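PDB 1O8P: putatuve endo-xylanase from Clostridium stercorarium, which probably binds xylan and cellulose chains as the family 6 carbohydrate-binding module of a putative endo-xylanase. Local coordinates for residues F70-T78 / N140-K148. Sequence-based numbering, arbitrary orientation.
With CA (calcium ion), chain B.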
ATOM      1  N   PHE A  70      -2.441  14.222   3.117  1.00 16.79           N
ATOM      2  CA  PHE A  70      -1.738  13.894   4.400  1.00 16.11           C
ATOM      3  C   PHE A  70      -1.954  15.003   5.457  1.00 16.77           C
ATOM      4  O   PHE A  70      -1.471  14.928   6.594  1.00 17.55           O
ATOM      5  CB  PHE A  70      -0.211  13.680   4.162  1.00 15.26           C
ATOM      6  CG  PHE A  70       0.141  12.318   3.532  1.00 16.81           C
ATOM      7  CD1 PHE A  70      -0.055  12.082   2.164  1.00 13.89           C
ATOM      8  CD2 PHE A  70       0.650  11.274   4.313  1.00 15.76           C
ATOM      9  CE1 PHE A  70       0.238  10.847   1.592  1.00 13.96           C
ATOM     10  CE2 PHE A  70       0.975  10.032   3.737  1.00 18.53           C
ATOM     11  CZ  PHE A  70       0.752   9.819   2.358  1.00 16.08           C
ATOM     12  N   GLY A  71      -2.640  16.072   5.069  1.00 18.02           N
ATOM     13  CA  GLY A  71      -2.954  17.136   5.998  1.00 18.98           C
ATOM     14  C   GLY A  71      -1.700  17.710   6.592  1.00 19.99           C
ATOM     15  O   GLY A  71      -0.755  17.996   5.876  1.00 19.47           O
ATOM     16  N   ASP A  72      -1.676  17.881   7.910  1.00 22.35           N
ATOM     17  CA  ASP A  72      -0.499  18.463   8.533  1.00 23.29           C
ATOM     18  C   ASP A  72       0.539  17.432   8.985  1.00 22.93           C
ATOM     19  O   ASP A  72       1.435  17.758   9.725  1.00 23.24           O
ATOM     20  CB  ASP A  72      -0.858  19.457   9.636  1.00 25.31           C
ATOM     21  CG  ASP A  72      -1.733  18.851  10.720  1.00 31.48           C
ATOM     22  OD1 ASP A  72      -1.778  17.607  10.871  1.00 37.30           O
ATOM     23  OD2 ASP A  72      -2.431  19.563  11.478  1.00 39.53           O
ATOM     24  N   GLY A  73       0.443  16.193   8.509  1.00 22.31           N
ATOM     25  CA  GLY A  73       1.502  15.226   8.752  1.00 20.57           C
ATOM     26  C   GLY A  73       0.983  13.853   9.096  1.00 20.24           C
ATOM     27  O   GLY A  73       0.014  13.730   9.861  1.00 21.31           O
ATOM     28  N   ALA A  74       1.606  12.825   8.523  1.00 19.18           N
ATOM     29  CA  ALA A  74       1.497  11.434   8.990  1.00 18.77           C
ATOM     30  C   ALA A  74       2.908  10.877   9.244  1.00 18.77           C
ATOM     31  O   ALA A  74       3.860  11.252   8.555  1.00 18.84           O
ATOM     32  CB  ALA A  74       0.742  10.565   8.013  1.00 17.70           C
ATOM     33  N   THR A  75       3.036   9.998  10.233  1.00 18.44           N
ATOM     34  CA  THR A  75       4.351   9.485  10.629  1.00 19.60           C
ATOM     35  C   THR A  75       4.333   7.962  10.652  1.00 18.64           C
ATOM     36  O   THR A  75       5.325   7.341  10.995  1.00 19.20           O
ATOM     37  CB  THR A  75       4.733   9.995  12.046  1.00 20.02           C
ATOM     38  OG1 THR A  75       3.581   9.850  12.890  1.00 23.13           O
ATOM     39  CG2 THR A  75       4.966  11.498  12.067  1.00 21.76           C
ATOM     40  N   SER A  76       3.220   7.346  10.287  1.00 18.16           N
ATOM     41  CA  SER A  76       3.184   5.891  10.266  1.00 19.07           C
ATOM     42  C   SER A  76       2.208   5.367   9.210  1.00 18.10           C
ATOM     43  O   SER A  76       1.297   6.087   8.802  1.00 16.80           O
ATOM     44  CB  SER A  76       2.929   5.364  11.700  1.00 20.02           C
ATOM     45  OG  SER A  76       1.874   4.461  11.796  1.00 24.99           O
ATOM     46  N   VAL A  77       2.437   4.136   8.751  1.00 17.28           N
ATOM     47  CA  VAL A  77       1.587   3.484   7.746  1.00 16.10           C
ATOM     48  C   VAL A  77       1.270   2.089   8.242  1.00 17.36           C
ATOM     49  O   VAL A  77       2.109   1.479   8.921  1.00 16.24           O
ATOM     50  CB  VAL A  77       2.228   3.396   6.349  1.00 16.04           C
ATOM     51  CG1 VAL A  77       3.587   2.607   6.351  1.00 14.24           C
ATOM     52  CG2 VAL A  77       1.239   2.789   5.332  1.00 14.55           C
ATOM     53  N   THR A  78       0.052   1.635   7.921  1.00 17.22           N
ATOM     54  CA  THR A  78      -0.445   0.306   8.220  1.00 18.67           C
ATOM     55  C   THR A  78      -1.037  -0.311   6.963  1.00 18.68           C
ATOM     56  O   THR A  78      -1.841   0.318   6.298  1.00 18.98           O
ATOM     57  CB  THR A  78      -1.535   0.372   9.320  1.00 18.55           C
ATOM     58  OG1 THR A  78      -0.951   0.880  10.522  1.00 19.50           O
ATOM     59  CG2 THR A  78      -2.022  -1.034   9.711  1.00 19.48           C
ATOM     60  N   ASN A 140      -0.469 -10.140  -0.895  1.00 17.82           N
ATOM     61  CA  ASN A 140      -1.794  -9.569  -1.176  1.00 18.01           C
ATOM     62  C   ASN A 140      -2.055  -8.375  -0.269  1.00 17.61           C
ATOM     63  O   ASN A 140      -1.720  -8.405   0.900  1.00 16.32           O
ATOM     64  CB  ASN A 140      -2.891 -10.601  -0.988  1.00 17.49           C
ATOM     65  CG  ASN A 140      -2.891 -11.682  -2.072  1.00 19.82           C
ATOM     66  OD1 ASN A 140      -3.748 -12.535  -2.062  1.00 23.80           O
ATOM     67  ND2 ASN A 140      -1.953 -11.636  -3.012  1.00 19.11           N
ATOM     68  N   VAL A 141      -2.645  -7.315  -0.831  1.00 17.46           N
ATOM     69  CA  VAL A 141      -2.888  -6.094  -0.099  1.00 16.66           C
ATOM     70  C   VAL A 141      -4.362  -5.735  -0.229  1.00 17.59           C
ATOM     71  O   VAL A 141      -4.860  -5.529  -1.334  1.00 17.32           O
ATOM     72  CB  VAL A 141      -2.017  -4.924  -0.576  1.00 16.57           C
ATOM     73  CG1 VAL A 141      -2.082  -3.755   0.466  1.00 15.14           C
ATOM     74  CG2 VAL A 141      -0.540  -5.373  -0.847  1.00 15.48           C
ATOM     75  N   ASP A 142      -5.047  -5.702   0.915  1.00 17.04           N
ATOM     76  CA  ASP A 142      -6.464  -5.355   0.978  1.00 17.95           C
ATOM     77  C   ASP A 142      -6.529  -3.820   0.967  1.00 18.15           C
ATOM     78  O   ASP A 142      -7.119  -3.239   0.075  1.00 17.74           O
ATOM     79  CB  ASP A 142      -7.073  -5.949   2.256  1.00 17.26           C
ATOM     80  CG  ASP A 142      -8.530  -5.695   2.389  1.00 17.28           C
ATOM     81  OD1 ASP A 142      -9.156  -4.997   1.535  1.00 14.61           O
ATOM     82  OD2 ASP A 142      -9.144  -6.152   3.361  1.00 18.91           O
ATOM     83  N   TRP A 143      -5.875  -3.180   1.940  1.00 18.59           N
ATOM     84  CA  TRP A 143      -5.869  -1.726   2.039  1.00 18.43           C
ATOM     85  C   TRP A 143      -4.662  -1.283   2.803  1.00 17.96           C
ATOM     86  O   TRP A 143      -3.950  -2.115   3.396  1.00 17.26           O
ATOM     87  CB  TRP A 143      -7.154  -1.164   2.700  1.00 18.09           C
ATOM     88  CG  TRP A 143      -7.586  -1.813   3.979  1.00 18.60           C
ATOM     89  CD1 TRP A 143      -8.672  -2.656   4.149  1.00 19.81           C
ATOM     90  CD2 TRP A 143      -7.004  -1.650   5.292  1.00 17.36           C
ATOM     91  NE1 TRP A 143      -8.787  -3.027   5.471  1.00 17.68           N
ATOM     92  CE2 TRP A 143      -7.780  -2.434   6.197  1.00 20.35           C
ATOM     93  CE3 TRP A 143      -5.919  -0.913   5.802  1.00 18.42           C
ATOM     94  CZ2 TRP A 143      -7.480  -2.522   7.585  1.00 20.29           C
ATOM     95  CZ3 TRP A 143      -5.599  -1.007   7.168  1.00 20.68           C
ATOM     96  CH2 TRP A 143      -6.388  -1.795   8.052  1.00 20.28           C
ATOM     97  N   PHE A 144      -4.441   0.037   2.783  1.00 17.43           N
ATOM     98  CA  PHE A 144      -3.399   0.680   3.583  1.00 17.23           C
ATOM     99  C   PHE A 144      -3.881   2.033   4.076  1.00 17.59           C
ATOM    100  O   PHE A 144      -4.820   2.622   3.525  1.00 17.74           O
ATOM    101  CB  PHE A 144      -2.024   0.739   2.851  1.00 17.39           C
ATOM    102  CG  PHE A 144      -1.959   1.688   1.679  1.00 17.21           C
ATOM    103  CD1 PHE A 144      -2.545   1.350   0.444  1.00 16.50           C
ATOM    104  CD2 PHE A 144      -1.268   2.887   1.776  1.00 17.95           C
ATOM    105  CE1 PHE A 144      -2.493   2.213  -0.665  1.00 16.34           C
ATOM    106  CE2 PHE A 144      -1.203   3.753   0.645  1.00 17.58           C
ATOM    107  CZ  PHE A 144      -1.815   3.409  -0.561  1.00 15.93           C
ATOM    108  N   VAL A 145      -3.270   2.514   5.137  1.00 17.26           N
ATOM    109  CA  VAL A 145      -3.739   3.738   5.763  1.00 17.96           C
ATOM    110  C   VAL A 145      -2.592   4.344   6.557  1.00 18.13           C
ATOM    111  O   VAL A 145      -1.662   3.645   6.944  1.00 18.16           O
ATOM    112  CB  VAL A 145      -5.059   3.509   6.648  1.00 17.65           C
ATOM    113  CG1 VAL A 145      -4.776   2.701   7.945  1.00 17.37           C
ATOM    114  CG2 VAL A 145      -5.711   4.852   6.997  1.00 16.82           C
ATOM    115  N   PHE A 146      -2.662   5.657   6.777  1.00 19.02           N
ATOM    116  CA  PHE A 146      -1.613   6.405   7.489  1.00 19.21           C
ATOM    117  C   PHE A 146      -2.147   6.946   8.826  1.00 20.21           C
ATOM    118  O   PHE A 146      -3.367   7.049   9.007  1.00 19.77           O
ATOM    119  CB  PHE A 146      -1.054   7.538   6.596  1.00 18.80           C
ATOM    120  CG  PHE A 146      -0.389   7.046   5.326  1.00 18.40           C
ATOM    121  CD1 PHE A 146       0.975   6.720   5.316  1.00 17.95           C
ATOM    122  CD2 PHE A 146      -1.138   6.861   4.144  1.00 18.10           C
ATOM    123  CE1 PHE A 146       1.596   6.255   4.136  1.00 20.09           C
ATOM    124  CE2 PHE A 146      -0.530   6.386   2.965  1.00 16.55           C
ATOM    125  CZ  PHE A 146       0.832   6.084   2.952  1.00 17.45           C
ATOM    126  N   SER A 147      -1.243   7.243   9.760  1.00 22.06           N
ATOM    127  CA  SER A 147      -1.591   7.792  11.084  1.00 24.45           C
ATOM    128  C   SER A 147      -0.627   8.886  11.476  1.00 25.98           C
ATOM    129  O   SER A 147       0.535   8.861  11.072  1.00 24.78           O
ATOM    130  CB  SER A 147      -1.458   6.747  12.222  1.00 25.36           C
ATOM    131  OG  SER A 147      -1.960   5.477  11.913  1.00 27.69           O
ATOM    132  N   LYS A 148      -1.109   9.792  12.331  1.00 28.76           N
ATOM    133  CA  LYS A 148      -0.289  10.785  13.039  1.00 31.81           C
ATOM    134  C   LYS A 148      -0.034  10.387  14.511  1.00 33.07           C
ATOM    135  O   LYS A 148       0.128   9.199  14.862  1.00 34.07           O
ATOM    136  CB  LYS A 148      -0.975  12.153  12.981  1.00 32.13           C
ATOM    137  CG  LYS A 148      -0.058  13.379  13.272  1.00 39.08           C
ATOM    138  CD  LYS A 148       1.464  13.050  13.399  1.00 43.55           C
ATOM    139  CE  LYS A 148       2.014  13.226  14.842  1.00 49.27           C
ATOM    140  NZ  LYS A 148       3.119  12.244  15.261  1.00 50.81           N
TER
HETATM  141 CA    CA B1149      -9.503  -3.790  -0.498  1.00 28.93          CA
HETATM  142  O   HOH W   1      -1.172   3.745  10.350  1.00 32.64           O
HETATM  143  O   HOH W   2     -11.948  -4.007  -0.589  1.00 23.47           O
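The ring of F146 is packed on both faces by the 70-78 segment. F70 meets one face edge-on, its CE2 3.6 Å from F146 CG, in an edge-to-face pair whose planes stand at 57°. Over the opposite face lies V77 CG2, a CH-pi contact 4.1 Å from the ring centroid; CG2 is set anti to its own backbone N (CG1 at chi1 59°), which leaves it beside F146. That same methyl group also approaches the F144 ring at its edge, near the ring plane, while A74 CB packs against F146 CB. On the F144 ring, Y65 makes a further edge-to-face contact. These groups belong to the core of the beta-sandwich, where F70 and F144 reach strand 128-135 of the other sheet. In its four-stranded antiparallel sheet, strand 140-147 lies between 29-30 and 74-82. T78 N donates to V145 O at 2.8 Å and V145 N returns a bond to T78 O. Past the non-hydrogen-bonded pair V77/F146, S147 N bonds to S76 O from above the carbonyl plane. A classic beta bulge follows: S147 O accepts from both T75 N (2.9 Å, in the carbonyl plane) and S76 N (3.2 Å, bent to 138° at the hydrogen). On the sheet face opposite F144 and F146, one water bridges S147 OG and T78 OG1, with weaker links to S76 OG and V145 O; T78 OG1 also bonds to S119. K148 bends its chain back across T75, NZ giving OG1 a weak bond, and its CG lies 3.4 Å from G73 O, a buried carbonyl oxygen with no hydrogen-bonding partner. Toward the start of strand 140-147, D142 binds calcium through both O and OD1, with Q30, E32 and S52 completing the protein ligands; its OD2 forms a salt bridge with R80.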